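Local coordinates for uncharacterized conserved protein YiiM (Geobacillus stearothermophilus, PDB 5YHH), which probably acts as a molybdenum cofactor-dependent oxidoreductase of the MOSC family that confers resistance to hydroxylaminopurine, at residues L98-G112 / P164-A178. Sequence-based numbering, arbitrary orientation.
Sequences LTEDDVCLGDIYVAG and PLVLVERGVGALSIA
Asp107 grips the 164-178 segment through both carboxylate oxygens. Asp107 OD1 receives the backbone N of Gly171 on its anti lone pair, 2.8 Å away and nearly straight at 172°. Asp107 OD2 forms a salt bridge with Arg170 NH1 at 3.0 Å. OD2 also accepts the backbone N of Cys104, which approaches from above the carboxylate plane. With these bonds Asp107 ties the type II turn Cys104-Asp107 to the facing chain. Bends at chi2 (64°) and chi3 (75°) fold the Arg170 chain back alongside Asp107, where NH1 adds a weak bond to Asp102 O.

Further along, Leu105 N bonds to Leu175 O, and Val103 O and Glu100 O accept the backbone N atoms of Ile177 and Ala178. These bonds hold the start of helix 177-185, where Ser176 is the N-cap and its OG binds Tyr179 N. The 164-178 segment thus runs from the edge strand of the MOSC-domain sheet into the C-terminal helices. Strands 108-111 and 165-169 pair antiparallel, interrupted by a classic beta bulge: Ile108 O accepts both Val168 N (2.8 Å) and Glu169 N (3.3 Å).

On one face of this ladder, Leu167 CD1 lies over the Tyr109 ring in a CH-pi contact, 3.8 Å from the centroid, and Leu167 CD2 sits over the centre of the Arg170 guanidinium. Leu165 CD2 presses on Tyr109 CB at 3.4 Å and also reaches Ala111 CB, with Trp93 of strand 93-96 beyond. At the bulge, Ile108 CG2 meets Val168 CG2 at 3.6 Å, the two side chains crossing at about a right angle.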
loop_
_atom_site.group_PDB
_atom_site.type_symbol
_atom_site.label_atom_id
_atom_site.label_comp_id
_atom_site.label_asym_id
_atom_site.label_seq_id
_atom_site.Cartn_x
_atom_site.Cartn_y
_atom_site.Cartn_z
ATOM N N LEU A 98 -4.686 0.743 10.890
ATOM C CA LEU A 98 -3.296 0.897 10.434
ATOM C C LEU A 98 -3.239 1.995 9.387
ATOM O O LEU A 98 -3.667 1.782 8.241
ATOM C CB LEU A 98 -2.763 -0.411 9.849
ATOM C CG LEU A 98 -2.546 -1.583 10.839
ATOM C CD1 LEU A 98 -2.775 -2.921 10.182
ATOM C CD2 LEU A 98 -1.148 -1.555 11.465
ATOM N N THR A 99 -2.767 3.171 9.800
ATOM C CA THR A 99 -2.561 4.295 8.895
ATOM C C THR A 99 -1.055 4.513 8.609
ATOM O O THR A 99 -0.182 3.894 9.242
ATOM C CB THR A 99 -3.137 5.594 9.467
ATOM O OG1 THR A 99 -2.384 5.930 10.628
ATOM C CG2 THR A 99 -4.627 5.469 9.808
ATOM N N GLU A 100 -0.759 5.408 7.671
ATOM C CA GLU A 100 0.615 5.664 7.211
ATOM C C GLU A 100 1.527 6.210 8.328
ATOM O O GLU A 100 2.741 6.081 8.255
ATOM C CB GLU A 100 0.608 6.641 6.027
ATOM C CG GLU A 100 -0.111 6.116 4.771
ATOM C CD GLU A 100 -1.644 6.327 4.806
ATOM O OE1 GLU A 100 -2.182 6.763 5.870
ATOM O OE2 GLU A 100 -2.315 6.031 3.785
ATOM N N ASP A 101 0.940 6.811 9.365
ATOM C CA ASP A 101 1.701 7.347 10.500
ATOM C C ASP A 101 2.157 6.252 11.459
ATOM O O ASP A 101 3.132 6.432 12.174
ATOM C CB ASP A 101 0.864 8.348 11.327
ATOM C CG ASP A 101 0.647 9.665 10.626
ATOM O OD1 ASP A 101 1.591 10.242 10.034
ATOM O OD2 ASP A 101 -0.497 10.151 10.717
ATOM N N ASP A 102 1.437 5.133 11.484
ATOM C CA ASP A 102 1.674 4.054 12.445
ATOM C C ASP A 102 2.410 2.866 11.817
ATOM O O ASP A 102 2.967 2.062 12.548
ATOM C CB ASP A 102 0.360 3.479 12.941
ATOM C CG ASP A 102 -0.535 4.517 13.596
ATOM O OD1 ASP A 102 -0.005 5.423 14.309
ATOM O OD2 ASP A 102 -1.776 4.408 13.360
ATOM N N VAL A 103 2.350 2.720 10.500
ATOM C CA VAL A 103 2.961 1.576 9.827
ATOM C C VAL A 103 4.365 1.976 9.366
ATOM O O VAL A 103 4.562 3.059 8.788
ATOM C CB VAL A 103 2.106 1.151 8.632
ATOM C CG1 VAL A 103 2.815 0.080 7.778
ATOM C CG2 VAL A 103 0.753 0.679 9.109
ATOM N N CYS A 104 5.327 1.091 9.604
ATOM C CA CYS A 104 6.723 1.359 9.280
ATOM C C CYS A 104 7.268 0.425 8.220
ATOM O O CYS A 104 6.859 -0.728 8.110
ATOM C CB CYS A 104 7.596 1.262 10.538
ATOM S SG CYS A 104 7.254 2.591 11.709
ATOM N N LEU A 105 8.220 0.931 7.463
ATOM C CA LEU A 105 8.915 0.137 6.477
ATOM C C LEU A 105 9.557 -1.023 7.226
ATOM O O LEU A 105 10.137 -0.827 8.294
ATOM C CB LEU A 105 9.970 0.992 5.798
ATOM C CG LEU A 105 10.883 0.295 4.784
ATOM C CD1 LEU A 105 10.066 -0.279 3.606
ATOM C CD2 LEU A 105 11.906 1.338 4.347
ATOM N N GLY A 106 9.370 -2.232 6.721
ATOM C CA GLY A 106 9.946 -3.406 7.346
ATOM C C GLY A 106 9.090 -4.086 8.386
ATOM O O GLY A 106 9.437 -5.185 8.810
ATOM N N ASP A 107 7.977 -3.466 8.799
ATOM C CA ASP A 107 7.062 -4.101 9.750
ATOM C C ASP A 107 6.650 -5.441 9.172
ATOM O O ASP A 107 6.315 -5.541 7.988
ATOM C CB ASP A 107 5.756 -3.318 9.942
ATOM C CG ASP A 107 5.876 -2.068 10.824
ATOM O OD1 ASP A 107 6.926 -1.776 11.419
ATOM O OD2 ASP A 107 4.849 -1.340 10.905
ATOM N N ILE A 108 6.647 -6.461 10.024
ATOM C CA ILE A 108 6.138 -7.774 9.671
ATOM C C ILE A 108 4.848 -8.048 10.428
ATOM O O ILE A 108 4.788 -7.888 11.674
ATOM C CB ILE A 108 7.198 -8.863 9.967
ATOM C CG1 ILE A 108 8.463 -8.554 9.167
ATOM C CG2 ILE A 108 6.645 -10.249 9.630
ATOM C CD1 ILE A 108 9.662 -9.522 9.389
ATOM N N TYR A 109 3.822 -8.478 9.697
ATOM C CA TYR A 109 2.504 -8.769 10.296
ATOM C C TYR A 109 2.113 -10.214 9.986
ATOM O O TYR A 109 2.425 -10.735 8.905
ATOM C CB TYR A 109 1.405 -7.867 9.738
ATOM C CG TYR A 109 1.605 -6.404 10.073
ATOM C CD1 TYR A 109 2.421 -5.614 9.303
ATOM C CD2 TYR A 109 0.968 -5.823 11.182
ATOM C CE1 TYR A 109 2.602 -4.251 9.599
ATOM C CE2 TYR A 109 1.164 -4.474 11.509
ATOM C CZ TYR A 109 1.995 -3.696 10.709
ATOM O OH TYR A 109 2.223 -2.360 10.997
ATOM N N VAL A 110 1.445 -10.856 10.940
ATOM C CA VAL A 110 0.765 -12.117 10.666
ATOM C C VAL A 110 -0.642 -11.742 10.207
ATOM O O VAL A 110 -1.305 -10.895 10.812
ATOM C CB VAL A 110 0.686 -13.051 11.888
ATOM C CG1 VAL A 110 -0.153 -14.281 11.558
ATOM C CG2 VAL A 110 2.058 -13.543 12.297
ATOM N N ALA A 111 -1.090 -12.359 9.129
ATOM C CA ALA A 111 -2.445 -12.198 8.643
ATOM C C ALA A 111 -2.961 -13.547 8.243
ATOM O O ALA A 111 -2.463 -14.130 7.289
ATOM C CB ALA A 111 -2.463 -11.252 7.424
ATOM N N GLY A 112 -3.939 -14.080 8.976
ATOM C CA GLY A 112 -4.365 -15.460 8.725
ATOM C C GLY A 112 -3.204 -16.409 8.959
ATOM O O GLY A 112 -2.500 -16.270 9.954
ATOM N N PRO A 164 -7.518 -10.493 11.765
ATOM C CA PRO A 164 -6.645 -9.538 12.439
ATOM C C PRO A 164 -5.291 -9.465 11.763
ATOM O O PRO A 164 -4.839 -10.453 11.197
ATOM C CB PRO A 164 -6.515 -10.118 13.866
ATOM C CG PRO A 164 -7.764 -10.909 14.069
ATOM C CD PRO A 164 -8.065 -11.497 12.699
ATOM N N LEU A 165 -4.655 -8.304 11.804
ATOM C CA LEU A 165 -3.284 -8.136 11.295
ATOM C C LEU A 165 -2.445 -7.849 12.507
ATOM O O LEU A 165 -2.615 -6.791 13.117
ATOM C CB LEU A 165 -3.175 -6.930 10.376
ATOM C CG LEU A 165 -3.009 -7.080 8.884
ATOM C CD1 LEU A 165 -3.034 -5.635 8.269
ATOM C CD2 LEU A 165 -1.775 -7.794 8.520
ATOM N N VAL A 166 -1.569 -8.780 12.872
ATOM C CA VAL A 166 -0.858 -8.731 14.132
ATOM C C VAL A 166 0.603 -8.403 13.866
ATOM O O VAL A 166 1.308 -9.141 13.173
ATOM C CB VAL A 166 -0.926 -10.111 14.882
ATOM C CG1 VAL A 166 -0.204 -10.045 16.238
ATOM C CG2 VAL A 166 -2.383 -10.573 15.061
ATOM N N LEU A 167 1.062 -7.298 14.432
ATOM C CA LEU A 167 2.440 -6.900 14.283
ATOM C C LEU A 167 3.299 -7.880 15.025
ATOM O O LEU A 167 3.107 -8.075 16.207
ATOM C CB LEU A 167 2.660 -5.490 14.833
ATOM C CG LEU A 167 4.070 -4.936 14.646
ATOM C CD1 LEU A 167 4.374 -4.666 13.135
ATOM C CD2 LEU A 167 4.244 -3.670 15.488
ATOM N N VAL A 168 4.234 -8.517 14.338
ATOM C CA VAL A 168 5.157 -9.411 15.013
ATOM C C VAL A 168 6.576 -8.871 15.053
ATOM O O VAL A 168 7.356 -9.293 15.893
ATOM C CB VAL A 168 5.120 -10.866 14.428
ATOM C CG1 VAL A 168 3.802 -11.559 14.866
ATOM C CG2 VAL A 168 5.264 -10.870 12.925
ATOM N N GLU A 169 6.927 -7.949 14.170
ATOM C CA GLU A 169 8.209 -7.249 14.273
ATOM C C GLU A 169 8.145 -5.825 13.707
ATOM O O GLU A 169 7.733 -5.635 12.572
ATOM C CB GLU A 169 9.310 -8.051 13.577
ATOM C CG GLU A 169 10.685 -7.398 13.674
ATOM C CD GLU A 169 11.805 -8.270 13.126
ATOM O OE1 GLU A 169 11.872 -8.468 11.894
ATOM O OE2 GLU A 169 12.620 -8.732 13.941
ATOM N N ARG A 170 8.525 -4.839 14.518
ATOM C CA ARG A 170 8.604 -3.453 14.076
ATOM C C ARG A 170 9.779 -3.275 13.124
ATOM O O ARG A 170 10.897 -3.663 13.440
ATOM C CB ARG A 170 8.750 -2.500 15.276
ATOM C CG ARG A 170 8.909 -0.999 14.917
ATOM C CD ARG A 170 7.689 -0.424 14.233
ATOM N NE ARG A 170 6.603 -0.193 15.165
ATOM C CZ ARG A 170 5.319 -0.030 14.837
ATOM N NH1 ARG A 170 4.881 -0.059 13.569
ATOM N NH2 ARG A 170 4.452 0.163 15.814
ATOM N N GLY A 171 9.521 -2.705 11.953
ATOM C CA GLY A 171 10.580 -2.439 10.977
ATOM C C GLY A 171 11.711 -1.695 11.648
ATOM O O GLY A 171 11.481 -0.804 12.451
ATOM N N VAL A 172 12.937 -2.098 11.352
ATOM C CA VAL A 172 14.111 -1.506 11.961
ATOM C C VAL A 172 14.200 -0.054 11.573
ATOM O O VAL A 172 13.937 0.305 10.416
ATOM C CB VAL A 172 15.390 -2.227 11.527
ATOM C CG1 VAL A 172 16.596 -1.495 12.074
ATOM C CG2 VAL A 172 15.355 -3.670 12.014
ATOM N N GLY A 173 14.524 0.785 12.558
ATOM C CA GLY A 173 14.524 2.236 12.387
ATOM C C GLY A 173 13.153 2.890 12.571
ATOM O O GLY A 173 13.073 4.106 12.714
ATOM N N ALA A 174 12.080 2.094 12.576
ATOM C CA ALA A 174 10.737 2.609 12.770
ATOM C C ALA A 174 10.530 3.812 11.857
ATOM O O ALA A 174 10.276 4.901 12.335
ATOM C CB ALA A 174 10.538 2.994 14.244
ATOM N N LEU A 175 10.739 3.623 10.557
ATOM C CA LEU A 175 10.513 4.670 9.555
ATOM C C LEU A 175 9.093 4.549 8.986
ATOM O O LEU A 175 8.775 3.579 8.303
ATOM C CB LEU A 175 11.490 4.536 8.400
ATOM C CG LEU A 175 12.976 4.405 8.755
ATOM C CD1 LEU A 175 13.789 4.201 7.481
ATOM C CD2 LEU A 175 13.501 5.580 9.539
ATOM N N SER A 176 8.243 5.525 9.260
ATOM C CA SER A 176 6.823 5.380 8.939
ATOM C C SER A 176 6.615 5.563 7.456
ATOM O O SER A 176 7.423 6.190 6.806
ATOM C CB SER A 176 5.967 6.362 9.730
ATOM O OG SER A 176 6.274 7.688 9.412
ATOM N N ILE A 177 5.545 5.002 6.915
ATOM C CA ILE A 177 5.195 5.291 5.519
ATOM C C ILE A 177 4.951 6.808 5.349
ATOM O O ILE A 177 5.303 7.376 4.321
ATOM C CB ILE A 177 3.955 4.475 5.072
ATOM C CG1 ILE A 177 4.287 2.973 5.065
ATOM C CG2 ILE A 177 3.387 4.984 3.722
ATOM C CD1 ILE A 177 5.319 2.567 4.036
ATOM N N ALA A 178 4.373 7.477 6.357
ATOM C CA ALA A 178 4.172 8.927 6.258
ATOM C C ALA A 178 5.485 9.667 6.106
ATOM O O ALA A 178 5.583 10.570 5.285
ATOM C CB ALA A 178 3.376 9.503 7.467
HETATM O O HOH W 1 4.790 9.102 11.335
HETATM O O HOH W 2 11.391 1.184 9.439
HETATM O O HOH W 3 -5.049 -13.071 11.370
#